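Local coordinates for pyrrolidone-carboxylate peptidase (Pyrococcus furiosus, PDB 1X10), which removes N-terminal pyroglutamyl (5-oxoproline) groups from peptides as a thiol peptidase of the C15 family, provided that the second residue is not proline, at residues N135-Y140 and Y144-S149; R39-V44 and K49-K54; M121-E126 and V196-E201; E172-K177 and G181-S186; K54-I59 and G157-S162. The protein carries 3 engineered substitutions. All blocks are in the same frame, centred on the assembly; numbering follows the deposited sequence.

Contacts on both faces of its sheet hold an alpha/beta/alpha fold. Interactions 1, 2 and 5 connect on one face: 2 and 5 share helix 47-59, their centres about 13 Å apart, and helix 141-156 of interaction 1 packs on that helix and reaches strand 161-167 through a probable Ser149–Ser162 hydrogen bond. Interaction 3 joins helices 117-126 and 189-206 on the opposite side of the chain's centre from 1 and 2, about 25 Å from 2, centre to centre. Interaction 4 is peripheral, its centre about 36 Å from that of interaction 5. Along the chain 2 closes first, 1 nests within 5, 4 within 3, and 3 and 5 interlock, tying early and late segments together; only interaction 1 touches active-site residues.

Interaction 1. Residues N135-Y140 and Y144-S149; sequences NSAGLY and YVMYLS
Ala137 and Met146 meet through a methyl group and a thioether, Ala137 CB lying 4.2 Å from Met146 SD. The methionine chain is fully extended, with CG anti to the backbone N (chi1 -176°) and the later torsions likewise near 180°, and this stretched form carries its sulfur from the helix to the loop. The second meeting point involves backbone: Tyr140 O accepts from Tyr144 N at 3.2 Å, the N-cap residue's bond to the first turn of the helix, and Tyr144 CB rests 3.3 Å from the same oxygen. The two tyrosine rings part company beyond this point. Tyr144 turns its ring into the helix packing, where Leu148 CD1 sits 3.7 Å above the plane, over the ring centre, while its hydroxyl bonds to Gly46 N; the hydroxyl of Tyr140 bonds instead to Pro91 O. Before the helix, Ser136 OG accepts from Gly138 N at 3.2 Å, an ST turn that shapes the loop around Ala137. The side chain of Ala137 touches those of the catalytic residues Glu79 and His166. The helix's first turn carries the engineered Ser142. The nucleophile's position at a helix start (cysteine in a thiol peptidase of this family, serine here), with histidine and glutamate close by, is consistent with a C15 peptidase active site.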
# COMPACT_ATOMS: atom_id res chain seq x y z
N ASN A 135 3.70 0.48 17.20
CA ASN A 135 4.01 1.58 18.11
C ASN A 135 2.88 2.58 18.29
O ASN A 135 3.05 3.63 18.91
CB ASN A 135 5.30 2.26 17.65
CG ASN A 135 6.49 1.34 17.76
OD1 ASN A 135 7.32 1.26 16.85
ND2 ASN A 135 6.58 0.62 18.87
N SER A 136 1.72 2.24 17.74
CA SER A 136 0.52 3.05 17.90
C SER A 136 -0.70 2.18 17.70
O SER A 136 -0.87 1.55 16.65
CB SER A 136 0.48 4.20 16.89
OG SER A 136 -0.76 4.90 17.03
N ALA A 137 -1.56 2.13 18.71
CA ALA A 137 -2.78 1.33 18.63
C ALA A 137 -3.92 2.22 18.14
O ALA A 137 -5.10 1.86 18.26
CB ALA A 137 -3.12 0.76 20.01
N GLY A 138 -3.56 3.37 17.59
CA GLY A 138 -4.56 4.31 17.12
C GLY A 138 -5.03 5.14 18.30
O GLY A 138 -4.47 5.02 19.39
N LEU A 139 -6.05 5.97 18.10
CA LEU A 139 -6.59 6.81 19.17
C LEU A 139 -8.11 6.65 19.21
O LEU A 139 -8.84 7.59 19.54
CB LEU A 139 -6.22 8.28 18.94
CG LEU A 139 -4.71 8.60 18.98
CD1 LEU A 139 -4.45 10.08 18.69
CD2 LEU A 139 -4.20 8.23 20.34
N TYR A 140 -8.56 5.44 18.88
CA TYR A 140 -9.97 5.09 18.85
C TYR A 140 -10.26 4.19 20.06
O TYR A 140 -9.65 4.36 21.11
CB TYR A 140 -10.28 4.39 17.52
CG TYR A 140 -11.74 4.18 17.19
CD1 TYR A 140 -12.66 5.23 17.22
CD2 TYR A 140 -12.20 2.92 16.77
CE1 TYR A 140 -13.99 5.04 16.84
CE2 TYR A 140 -13.53 2.72 16.39
CZ TYR A 140 -14.42 3.79 16.43
OH TYR A 140 -15.73 3.59 16.05
N TYR A 144 -8.10 3.21 23.67
CA TYR A 144 -8.90 3.62 24.82
C TYR A 144 -8.90 2.52 25.88
O TYR A 144 -8.55 2.76 27.04
CB TYR A 144 -10.33 3.91 24.33
CG TYR A 144 -11.33 4.37 25.37
CD1 TYR A 144 -11.29 5.66 25.91
CD2 TYR A 144 -12.39 3.54 25.73
CE1 TYR A 144 -12.29 6.11 26.78
CE2 TYR A 144 -13.39 3.98 26.60
CZ TYR A 144 -13.34 5.27 27.11
OH TYR A 144 -14.36 5.70 27.93
N VAL A 145 -9.26 1.30 25.48
CA VAL A 145 -9.28 0.19 26.42
C VAL A 145 -7.87 -0.21 26.85
O VAL A 145 -7.63 -0.54 28.01
CB VAL A 145 -10.00 -1.04 25.83
CG1 VAL A 145 -11.48 -0.72 25.62
CG2 VAL A 145 -9.36 -1.43 24.51
N MET A 146 -6.92 -0.17 25.92
CA MET A 146 -5.54 -0.52 26.26
C MET A 146 -5.02 0.40 27.36
O MET A 146 -4.39 -0.06 28.32
CB MET A 146 -4.64 -0.40 25.02
CG MET A 146 -3.20 -0.84 25.28
SD MET A 146 -2.10 -0.52 23.88
CE MET A 146 -0.53 -1.10 24.57
N TYR A 147 -5.28 1.70 27.23
CA TYR A 147 -4.82 2.67 28.21
C TYR A 147 -5.49 2.48 29.57
O TYR A 147 -4.82 2.47 30.60
CB TYR A 147 -5.07 4.10 27.70
CG TYR A 147 -4.51 5.16 28.63
CD1 TYR A 147 -3.19 5.60 28.51
CD2 TYR A 147 -5.27 5.66 29.69
CE1 TYR A 147 -2.64 6.49 29.41
CE2 TYR A 147 -4.73 6.55 30.61
CZ TYR A 147 -3.41 6.96 30.47
OH TYR A 147 -2.85 7.81 31.40
N LEU A 148 -6.81 2.34 29.56
CA LEU A 148 -7.56 2.16 30.80
C LEU A 148 -7.12 0.90 31.54
O LEU A 148 -7.04 0.89 32.76
CB LEU A 148 -9.07 2.10 30.50
CG LEU A 148 -9.69 3.45 30.10
CD1 LEU A 148 -11.09 3.24 29.50
CD2 LEU A 148 -9.75 4.35 31.33
N SER A 149 -6.83 -0.16 30.79
CA SER A 149 -6.40 -1.40 31.42
C SER A 149 -5.04 -1.20 32.09
O SER A 149 -4.84 -1.59 33.25
CB SER A 149 -6.32 -2.52 30.38
OG SER A 149 -6.06 -3.77 31.00

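Interaction 2. Residues R39-V44 and K49-K54; sequences RVLPVV and KEVLEK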
# COMPACT_ATOMS: atom_id res chain seq x y z
N ARG A 39 -14.51 -11.86 27.29
CA ARG A 39 -15.61 -10.91 27.31
C ARG A 39 -15.59 -9.97 26.11
O ARG A 39 -14.52 -9.59 25.63
CB ARG A 39 -15.56 -10.09 28.60
CG ARG A 39 -15.69 -10.92 29.87
CD ARG A 39 -17.11 -11.41 30.08
NE ARG A 39 -17.30 -11.97 31.42
CZ ARG A 39 -17.00 -13.22 31.76
NH1 ARG A 39 -16.50 -14.06 30.87
NH2 ARG A 39 -17.19 -13.62 33.01
N VAL A 40 -16.77 -9.60 25.63
CA VAL A 40 -16.88 -8.71 24.49
C VAL A 40 -17.19 -7.29 24.96
O VAL A 40 -18.03 -7.08 25.84
CB VAL A 40 -18.00 -9.17 23.53
CG1 VAL A 40 -18.05 -8.28 22.29
CG2 VAL A 40 -17.77 -10.62 23.12
N LEU A 41 -16.50 -6.31 24.38
CA LEU A 41 -16.70 -4.91 24.75
C LEU A 41 -17.40 -4.14 23.64
O LEU A 41 -17.23 -4.44 22.46
CB LEU A 41 -15.35 -4.25 25.03
CG LEU A 41 -14.52 -4.87 26.16
CD1 LEU A 41 -13.16 -4.18 26.23
CD2 LEU A 41 -15.28 -4.72 27.47
N PRO A 42 -18.20 -3.13 24.01
CA PRO A 42 -18.89 -2.34 23.00
C PRO A 42 -17.91 -1.34 22.39
O PRO A 42 -16.96 -0.93 23.06
CB PRO A 42 -19.99 -1.64 23.80
CG PRO A 42 -19.29 -1.38 25.12
CD PRO A 42 -18.58 -2.70 25.37
N VAL A 43 -18.10 -0.97 21.13
CA VAL A 43 -17.22 -0.00 20.49
C VAL A 43 -17.91 1.34 20.72
O VAL A 43 -18.41 1.98 19.79
CB VAL A 43 -17.07 -0.29 18.98
CG1 VAL A 43 -16.13 0.73 18.34
CG2 VAL A 43 -16.49 -1.70 18.78
N VAL A 44 -17.91 1.76 21.98
CA VAL A 44 -18.56 2.99 22.41
C VAL A 44 -17.76 3.63 23.54
O VAL A 44 -17.53 3.00 24.56
CB VAL A 44 -19.98 2.69 22.93
CG1 VAL A 44 -20.65 3.99 23.39
CG2 VAL A 44 -20.79 1.97 21.86
N LYS A 49 -15.65 1.81 28.86
CA LYS A 49 -14.91 1.98 30.10
C LYS A 49 -15.67 1.34 31.26
O LYS A 49 -15.09 0.65 32.09
CB LYS A 49 -14.67 3.46 30.40
CG LYS A 49 -13.80 3.69 31.63
CD LYS A 49 -13.41 5.15 31.79
CE LYS A 49 -14.53 5.97 32.40
NZ LYS A 49 -14.72 5.62 33.84
N GLU A 50 -16.98 1.57 31.31
CA GLU A 50 -17.82 1.02 32.36
C GLU A 50 -17.71 -0.50 32.38
O GLU A 50 -17.44 -1.10 33.42
CB GLU A 50 -19.29 1.39 32.13
CG GLU A 50 -19.60 2.87 32.22
CD GLU A 50 -21.07 3.15 31.96
OE1 GLU A 50 -21.92 2.55 32.66
OE2 GLU A 50 -21.38 3.97 31.07
N VAL A 51 -17.94 -1.11 31.23
CA VAL A 51 -17.87 -2.56 31.10
C VAL A 51 -16.48 -3.07 31.46
O VAL A 51 -16.35 -4.04 32.20
CB VAL A 51 -18.22 -3.00 29.65
CG1 VAL A 51 -18.14 -4.51 29.54
CG2 VAL A 51 -19.62 -2.52 29.29
N LEU A 52 -15.45 -2.40 30.95
CA LEU A 52 -14.07 -2.80 31.22
C LEU A 52 -13.80 -2.79 32.73
O LEU A 52 -13.32 -3.77 33.28
CB LEU A 52 -13.10 -1.83 30.54
CG LEU A 52 -11.68 -2.28 30.18
CD1 LEU A 52 -10.74 -1.09 30.29
CD2 LEU A 52 -11.21 -3.40 31.07
N GLU A 53 -14.11 -1.67 33.37
CA GLU A 53 -13.89 -1.53 34.81
C GLU A 53 -14.63 -2.60 35.60
O GLU A 53 -14.06 -3.25 36.47
CB GLU A 53 -14.34 -0.15 35.29
CG GLU A 53 -13.64 1.03 34.64
CD GLU A 53 -12.13 1.00 34.82
OE1 GLU A 53 -11.65 0.46 35.84
OE2 GLU A 53 -11.41 1.54 33.94
N LYS A 54 -15.92 -2.79 35.29
CA LYS A 54 -16.72 -3.78 35.99
C LYS A 54 -16.13 -5.17 35.81
O LYS A 54 -16.04 -5.94 36.77
CB LYS A 54 -18.16 -3.76 35.45
CG LYS A 54 -18.88 -2.45 35.67
CD LYS A 54 -20.29 -2.48 35.09
CE LYS A 54 -20.94 -1.10 35.12
NZ LYS A 54 -21.04 -0.56 36.50
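Val51 and Leu41 carry most of this contact, sliding past each other in opposite directions so that the flank of each is covered by the other. Leu41 CD2 approaches Val51 CG1 to 3.5 Å, a snug apolar distance, and stays 4.0 Å from Val51 CB. The valine offers both of its branches: with CG1 anti to the backbone N (chi1 179°) that methyl faces the leucine, and CG2 is left to meet the proline that follows. Pro42 CD, the ring carbon next to N, lies 4.1 Å from Val51 CG2. Here the chain leaves strand 34-41 and enters helix 47-59, the first half of a beta-alpha-beta crossover that returns to the sheet in strand 63-69, on the far side of strand 2-8. The turn between them includes an inverse gamma turn centred on Val43, and Val43 N bonds to Glu9. Leu41 also packs on Thr6 and Phe8 of the neighbouring strand, which places its side chain between sheet and helix. The same Leu41 CD2 methyl also nears the backbone of the next helix residue, 4.2 Å from Leu52 N; the side chain of Leu52 continues to Leu148 of helix 141-156.

Interaction 3. Residues M121-E126 and V196-E201; sequences MKKLHE and VKVAIE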
# COMPACT_ATOMS: atom_id res chain seq x y z
N MET A 121 6.11 -12.13 20.19
CA MET A 121 6.40 -12.03 18.76
C MET A 121 7.30 -13.18 18.31
O MET A 121 7.09 -13.77 17.24
CB MET A 121 7.07 -10.69 18.44
CG MET A 121 7.49 -10.54 16.98
SD MET A 121 8.11 -8.88 16.52
CE MET A 121 9.82 -9.00 17.08
N LYS A 122 8.29 -13.49 19.13
CA LYS A 122 9.23 -14.56 18.81
C LYS A 122 8.53 -15.92 18.72
O LYS A 122 8.78 -16.69 17.80
CB LYS A 122 10.33 -14.60 19.87
CG LYS A 122 11.48 -15.55 19.56
CD LYS A 122 11.10 -17.00 19.82
CE LYS A 122 10.91 -17.28 21.31
NZ LYS A 122 10.52 -18.69 21.57
N LYS A 123 7.65 -16.21 19.67
CA LYS A 123 6.94 -17.49 19.67
C LYS A 123 5.99 -17.58 18.47
O LYS A 123 5.86 -18.63 17.84
CB LYS A 123 6.16 -17.67 20.97
CG LYS A 123 5.64 -19.08 21.18
CD LYS A 123 6.80 -20.06 21.24
CE LYS A 123 6.32 -21.49 21.43
NZ LYS A 123 5.60 -21.66 22.72
N LEU A 124 5.31 -16.48 18.16
CA LEU A 124 4.40 -16.47 17.03
C LEU A 124 5.18 -16.81 15.76
O LEU A 124 4.73 -17.62 14.95
CB LEU A 124 3.72 -15.10 16.89
CG LEU A 124 2.71 -14.78 18.01
CD1 LEU A 124 2.18 -13.36 17.84
CD2 LEU A 124 1.56 -15.79 17.97
N HIS A 125 6.35 -16.20 15.60
CA HIS A 125 7.19 -16.45 14.44
C HIS A 125 7.59 -17.93 14.36
O HIS A 125 7.65 -18.51 13.27
CB HIS A 125 8.44 -15.57 14.49
CG HIS A 125 8.17 -14.12 14.25
ND1 HIS A 125 9.17 -13.17 14.21
CD2 HIS A 125 7.02 -13.46 14.02
CE1 HIS A 125 8.65 -11.99 13.95
NE2 HIS A 125 7.34 -12.13 13.83
N GLU A 126 7.88 -18.53 15.51
CA GLU A 126 8.25 -19.94 15.54
C GLU A 126 7.07 -20.80 15.13
O GLU A 126 7.25 -21.92 14.65
CB GLU A 126 8.72 -20.32 16.94
CG GLU A 126 10.05 -19.67 17.31
CD GLU A 126 10.48 -19.98 18.73
OE1 GLU A 126 11.61 -19.58 19.09
OE2 GLU A 126 9.70 -20.60 19.48
N VAL A 196 -3.65 -15.36 19.59
CA VAL A 196 -4.07 -14.89 20.91
C VAL A 196 -3.79 -15.97 21.97
O VAL A 196 -3.36 -15.67 23.07
CB VAL A 196 -5.58 -14.51 20.92
CG1 VAL A 196 -6.01 -14.11 22.33
CG2 VAL A 196 -5.82 -13.36 19.96
N LYS A 197 -4.04 -17.23 21.62
CA LYS A 197 -3.79 -18.33 22.55
C LYS A 197 -2.30 -18.37 22.88
O LYS A 197 -1.92 -18.56 24.03
CB LYS A 197 -4.21 -19.68 21.94
CG LYS A 197 -5.71 -19.89 21.84
CD LYS A 197 -6.03 -21.29 21.34
CE LYS A 197 -7.53 -21.47 21.12
NZ LYS A 197 -7.87 -22.80 20.52
N VAL A 198 -1.47 -18.20 21.86
CA VAL A 198 -0.03 -18.20 22.06
C VAL A 198 0.41 -17.06 22.99
O VAL A 198 1.24 -17.25 23.87
CB VAL A 198 0.72 -18.07 20.73
CG1 VAL A 198 2.21 -17.86 20.99
CG2 VAL A 198 0.50 -19.34 19.89
N ALA A 199 -0.16 -15.88 22.78
CA ALA A 199 0.17 -14.72 23.61
C ALA A 199 -0.15 -15.01 25.07
O ALA A 199 0.62 -14.66 25.97
CB ALA A 199 -0.61 -13.49 23.14
N ILE A 200 -1.30 -15.64 25.31
CA ILE A 200 -1.71 -15.98 26.67
C ILE A 200 -0.71 -16.96 27.29
O ILE A 200 -0.26 -16.78 28.43
CB ILE A 200 -3.12 -16.63 26.68
CG1 ILE A 200 -4.16 -15.62 26.17
CG2 ILE A 200 -3.48 -17.08 28.08
CD1 ILE A 200 -5.53 -16.21 25.95
N GLU A 201 -0.36 -18.00 26.54
CA GLU A 201 0.59 -19.00 27.01
C GLU A 201 1.93 -18.38 27.38
O GLU A 201 2.49 -18.66 28.44
CB GLU A 201 0.79 -20.07 25.93
CG GLU A 201 -0.47 -20.83 25.58
CD GLU A 201 -0.32 -21.71 24.35
OE1 GLU A 201 -1.31 -22.38 23.99
OE2 GLU A 201 0.78 -21.74 23.75
O HOH W 1 3.24 -20.85 23.38
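Val198 is the residue of helix 189-206 that meets both Lys123 and Leu124 of helix 117-126, and several residues beside it face the sheet. Val196, at the start, points its side chain away from helix 117-126 and packs on Val5 and Val67 of the sheet and on Ile22. Val198 then points across the gap. Its CG1 methyl, anti to the backbone N (chi1 171°), receives Lys123 CG at 3.6 Å, while Leu124 CD2 comes within 3.7 Å of Val198 CB, so the valine is touched by an aliphatic lysine stem and by a leucine methyl, both crossing it at a slant. Ala199 and Ile200 turn back to the sheet, where both pack on Ile65. Glu201 faces helix 117-126 again, one turn beyond Val198. Its OE2 lies 4.9 Å from Lys123 NZ, and a single water joins them, accepting from Lys123 NZ at 2.6 Å and donating to Glu201 OE2 at 2.6 Å. Arg127 is a further, long and weak ion-pair partner of Glu201. The contact therefore combines an apolar patch centred on Val198 with a water-bridged pair of opposite charges beside it, whose attraction is probably softer than in a direct salt bridge.

Interaction 4. Residues E172-K177 and G181-S186; sequences EQIIDK and GQVPPS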
# COMPACT_ATOMS: atom_id res chain seq x y z
N GLU A 172 -13.33 -13.58 4.91
CA GLU A 172 -14.73 -13.31 4.57
C GLU A 172 -15.11 -11.83 4.62
O GLU A 172 -16.07 -11.42 3.97
CB GLU A 172 -15.66 -14.11 5.47
CG GLU A 172 -15.46 -13.88 6.95
CD GLU A 172 -16.26 -14.84 7.80
OE1 GLU A 172 -17.45 -14.55 8.07
OE2 GLU A 172 -15.71 -15.90 8.17
N GLN A 173 -14.35 -11.04 5.38
CA GLN A 173 -14.64 -9.62 5.49
C GLN A 173 -14.16 -8.84 4.27
O GLN A 173 -14.54 -7.68 4.07
CB GLN A 173 -13.97 -9.04 6.74
CG GLN A 173 -14.54 -9.54 8.06
CD GLN A 173 -13.90 -8.86 9.25
OE1 GLN A 173 -12.75 -9.11 9.58
NE2 GLN A 173 -14.65 -7.97 9.90
N ILE A 174 -13.32 -9.47 3.45
CA ILE A 174 -12.77 -8.83 2.26
C ILE A 174 -13.70 -8.88 1.05
O ILE A 174 -13.66 -8.00 0.19
CB ILE A 174 -11.42 -9.48 1.86
CG1 ILE A 174 -10.46 -9.50 3.06
CG2 ILE A 174 -10.79 -8.73 0.69
CD1 ILE A 174 -10.15 -8.14 3.64
N ILE A 175 -14.53 -9.91 1.00
CA ILE A 175 -15.44 -10.10 -0.13
C ILE A 175 -16.14 -8.85 -0.67
O ILE A 175 -15.98 -8.52 -1.85
CB ILE A 175 -16.50 -11.17 0.20
CG1 ILE A 175 -15.82 -12.45 0.69
CG2 ILE A 175 -17.34 -11.48 -1.05
CD1 ILE A 175 -14.71 -12.96 -0.22
N ASP A 176 -16.90 -8.15 0.16
CA ASP A 176 -17.60 -6.96 -0.34
C ASP A 176 -16.72 -5.72 -0.53
O ASP A 176 -17.20 -4.68 -0.97
CB ASP A 176 -18.79 -6.61 0.58
CG ASP A 176 -18.36 -6.30 1.99
OD1 ASP A 176 -17.47 -5.45 2.18
OD2 ASP A 176 -18.93 -6.91 2.92
N LYS A 177 -15.44 -5.84 -0.22
CA LYS A 177 -14.51 -4.73 -0.39
C LYS A 177 -13.98 -4.72 -1.82
O LYS A 177 -13.68 -3.68 -2.39
CB LYS A 177 -13.31 -4.88 0.55
CG LYS A 177 -13.65 -5.16 1.99
CD LYS A 177 -14.14 -3.93 2.70
CE LYS A 177 -14.41 -4.22 4.16
NZ LYS A 177 -14.82 -2.98 4.86
N GLY A 181 -13.30 -1.10 -4.60
CA GLY A 181 -12.10 -0.39 -5.00
C GLY A 181 -10.75 -1.02 -4.75
O GLY A 181 -9.94 -1.13 -5.66
N GLN A 182 -10.49 -1.41 -3.50
CA GLN A 182 -9.21 -2.00 -3.15
C GLN A 182 -9.36 -3.33 -2.41
O GLN A 182 -10.45 -3.65 -1.92
CB GLN A 182 -8.41 -1.03 -2.29
CG GLN A 182 -7.10 -1.58 -1.76
CD GLN A 182 -6.12 -1.90 -2.86
OE1 GLN A 182 -5.07 -2.48 -2.62
NE2 GLN A 182 -6.46 -1.51 -4.09
N VAL A 183 -8.28 -4.10 -2.34
CA VAL A 183 -8.31 -5.37 -1.64
C VAL A 183 -7.35 -5.37 -0.46
O VAL A 183 -6.15 -5.60 -0.61
CB VAL A 183 -7.94 -6.54 -2.57
CG1 VAL A 183 -8.18 -7.86 -1.84
CG2 VAL A 183 -8.76 -6.49 -3.85
N PRO A 184 -7.87 -5.11 0.75
CA PRO A 184 -7.01 -5.09 1.93
C PRO A 184 -6.54 -6.50 2.32
O PRO A 184 -7.15 -7.50 1.94
CB PRO A 184 -7.91 -4.45 3.00
CG PRO A 184 -9.27 -4.86 2.58
CD PRO A 184 -9.25 -4.69 1.08
N PRO A 185 -5.45 -6.58 3.09
CA PRO A 185 -4.88 -7.86 3.53
C PRO A 185 -5.83 -8.55 4.50
O PRO A 185 -6.70 -7.91 5.09
CB PRO A 185 -3.58 -7.44 4.23
CG PRO A 185 -3.27 -6.10 3.64
CD PRO A 185 -4.62 -5.46 3.55
N SER A 186 -5.65 -9.85 4.67
CA SER A 186 -6.48 -10.62 5.59
C SER A 186 -5.65 -11.76 6.17
O SER A 186 -4.57 -12.07 5.67
CB SER A 186 -7.73 -11.17 4.89
OG SER A 186 -7.42 -12.01 3.79
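Ile174 makes the apolar part of the contact, reaching four successive residues of 181-186. Its CG2 lies anti to the backbone N and its CG1 anti to the carbonyl carbon (chi1 -53°), which spreads the branches. The Ile174 and Val183 side chains cross at about a right angle, with Ile174 CG2 3.7 Å from Val183 CG1; Ile174 and Pro184 slide past each other in opposite directions, CD1 3.6 Å from Pro184 CG. Ile174 CG1 rests 3.7 Å from Ser186 CB. Cutting Ile174 back to an alanine here removes these branches and would probably open a gap beneath Val183, Pro184 and Ser186. Lys177 adds a looser touch, its CB 4.1 Å from Pro184 CD, before its chain leads away to a salt bridge with Glu14. In the backbone, Lys177 O and Gln182 O stand 3.3 Å apart as two acceptors, and Gly181, with a positive phi of 142°, is where the chain leaves helical geometry. Polar support comes from another chain: Val183 O accepts from Ser74 OG of a neighbouring subunit, whose Pro130 also packs on Ile174. The contact lies about 21 Å from the chain's centre, in sequence between strand 161-167 and helix 189-206, with short helix 175-178 against the loop leading into the long one.

Interaction 5. Residues K54-I59 and G157-S162; sequences KTLEEI and GYPKMS
Leu56 O is met by the edge of the Tyr158 ring, with Tyr158 CE1 3.3 Å away and the oxygen near the ring plane, and Tyr158 OH is 3.7 Å from it. In this alpha/beta/alpha fold, helix 47-59 is met here by the loop that links helix 141-156, its neighbour on the same face, to strand 161-167. Gly157, with a positive phi, ends that helix, and the peptide bond that follows Tyr158 is cis, before Pro159. Tyr158 CG sits between the backbone N and the carbonyl carbon (chi1 75°), a crowded position that swings the ring out toward helix 47-59. Its hydroxyl oxygen passes over the backbone of the next residue, 3.5 Å from Glu57 CA, while the Glu57 chain beyond CB extends away into solvent. The ring also meets His152 edge-to-face, so the tyrosine lies between the C-terminal parts of two helices. With a serine in its place, the ring edge would be gone and Leu56 O, Glu57 CA and His152 would probably lose a shared neighbour, leaving a gap between helix and loop. Beneath, the cis proline is held by Ser153, whose OG bonds to Pro159 O. Leu56 points toward it too, and its CD2 methyl stops 4.3 Å from Pro159 CD.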
# COMPACT_ATOMS: atom_id res chain seq x y z
N LYS A 54 -15.92 -2.79 35.29
CA LYS A 54 -16.72 -3.78 35.99
C LYS A 54 -16.13 -5.17 35.81
O LYS A 54 -16.04 -5.94 36.77
CB LYS A 54 -18.16 -3.76 35.45
CG LYS A 54 -18.88 -2.45 35.67
CD LYS A 54 -20.29 -2.48 35.09
CE LYS A 54 -20.94 -1.10 35.12
NZ LYS A 54 -21.04 -0.56 36.50
N THR A 55 -15.71 -5.49 34.59
CA THR A 55 -15.12 -6.78 34.29
C THR A 55 -13.83 -7.01 35.08
O THR A 55 -13.64 -8.06 35.68
CB THR A 55 -14.82 -6.92 32.79
OG1 THR A 55 -16.03 -6.72 32.05
CG2 THR A 55 -14.28 -8.30 32.47
N LEU A 56 -12.95 -6.01 35.07
CA LEU A 56 -11.69 -6.11 35.79
C LEU A 56 -11.91 -6.30 37.29
O LEU A 56 -11.23 -7.10 37.93
CB LEU A 56 -10.84 -4.85 35.56
CG LEU A 56 -10.23 -4.70 34.17
CD1 LEU A 56 -9.50 -3.36 34.07
CD2 LEU A 56 -9.27 -5.85 33.89
N GLU A 57 -12.86 -5.56 37.86
CA GLU A 57 -13.15 -5.67 39.28
C GLU A 57 -13.82 -7.00 39.61
O GLU A 57 -13.58 -7.58 40.67
CB GLU A 57 -14.04 -4.51 39.74
CG GLU A 57 -14.46 -4.59 41.20
CD GLU A 57 -15.25 -3.37 41.65
OE1 GLU A 57 -16.26 -3.05 40.99
OE2 GLU A 57 -14.86 -2.74 42.66
N GLU A 58 -14.66 -7.47 38.70
CA GLU A 58 -15.38 -8.72 38.87
C GLU A 58 -14.43 -9.92 38.87
O GLU A 58 -14.45 -10.74 39.78
CB GLU A 58 -16.38 -8.90 37.73
CG GLU A 58 -17.17 -10.20 37.77
CD GLU A 58 -17.72 -10.59 36.40
OE1 GLU A 58 -18.23 -9.70 35.69
OE2 GLU A 58 -17.64 -11.79 36.05
N ILE A 59 -13.59 -9.99 37.84
CA ILE A 59 -12.65 -11.09 37.66
C ILE A 59 -11.30 -10.91 38.34
O ILE A 59 -10.72 -11.88 38.84
CB ILE A 59 -12.42 -11.34 36.16
CG1 ILE A 59 -13.77 -11.65 35.49
CG2 ILE A 59 -11.43 -12.47 35.95
CD1 ILE A 59 -13.70 -11.74 33.97
N GLY A 157 -2.93 -2.23 41.06
CA GLY A 157 -2.04 -3.34 41.34
C GLY A 157 -2.35 -4.61 40.57
O GLY A 157 -1.62 -5.61 40.67
N TYR A 158 -3.44 -4.60 39.81
CA TYR A 158 -3.84 -5.74 38.99
C TYR A 158 -4.61 -5.18 37.80
O TYR A 158 -5.28 -4.15 37.93
CB TYR A 158 -4.73 -6.70 39.79
CG TYR A 158 -6.15 -6.22 40.01
CD1 TYR A 158 -7.14 -6.44 39.05
CD2 TYR A 158 -6.49 -5.52 41.17
CE1 TYR A 158 -8.44 -5.98 39.24
CE2 TYR A 158 -7.79 -5.06 41.37
CZ TYR A 158 -8.76 -5.29 40.40
OH TYR A 158 -10.03 -4.82 40.59
N PRO A 159 -4.53 -5.83 36.63
CA PRO A 159 -3.75 -7.05 36.38
C PRO A 159 -2.25 -6.78 36.42
O PRO A 159 -1.81 -5.65 36.22
CB PRO A 159 -4.21 -7.46 34.98
CG PRO A 159 -4.50 -6.15 34.33
CD PRO A 159 -5.24 -5.40 35.42
N LYS A 160 -1.46 -7.82 36.69
CA LYS A 160 -0.01 -7.68 36.75
C LYS A 160 0.53 -7.37 35.35
O LYS A 160 1.49 -6.61 35.20
CB LYS A 160 0.64 -8.97 37.26
CG LYS A 160 0.12 -9.45 38.60
CD LYS A 160 0.68 -10.83 38.93
CE LYS A 160 0.03 -11.42 40.17
NZ LYS A 160 0.52 -12.80 40.44
N MET A 161 -0.09 -7.97 34.34
CA MET A 161 0.31 -7.76 32.96
C MET A 161 -0.91 -7.36 32.14
O MET A 161 -1.99 -7.93 32.30
CB MET A 161 0.89 -9.03 32.34
CG MET A 161 2.14 -9.57 32.99
SD MET A 161 2.73 -11.02 32.08
CE MET A 161 4.47 -10.62 31.95
N SER A 162 -0.72 -6.39 31.26
CA SER A 162 -1.81 -5.91 30.41
C SER A 162 -1.25 -5.47 29.06
O SER A 162 -0.16 -4.87 28.99
CB SER A 162 -2.53 -4.73 31.08
OG SER A 162 -3.58 -4.24 30.25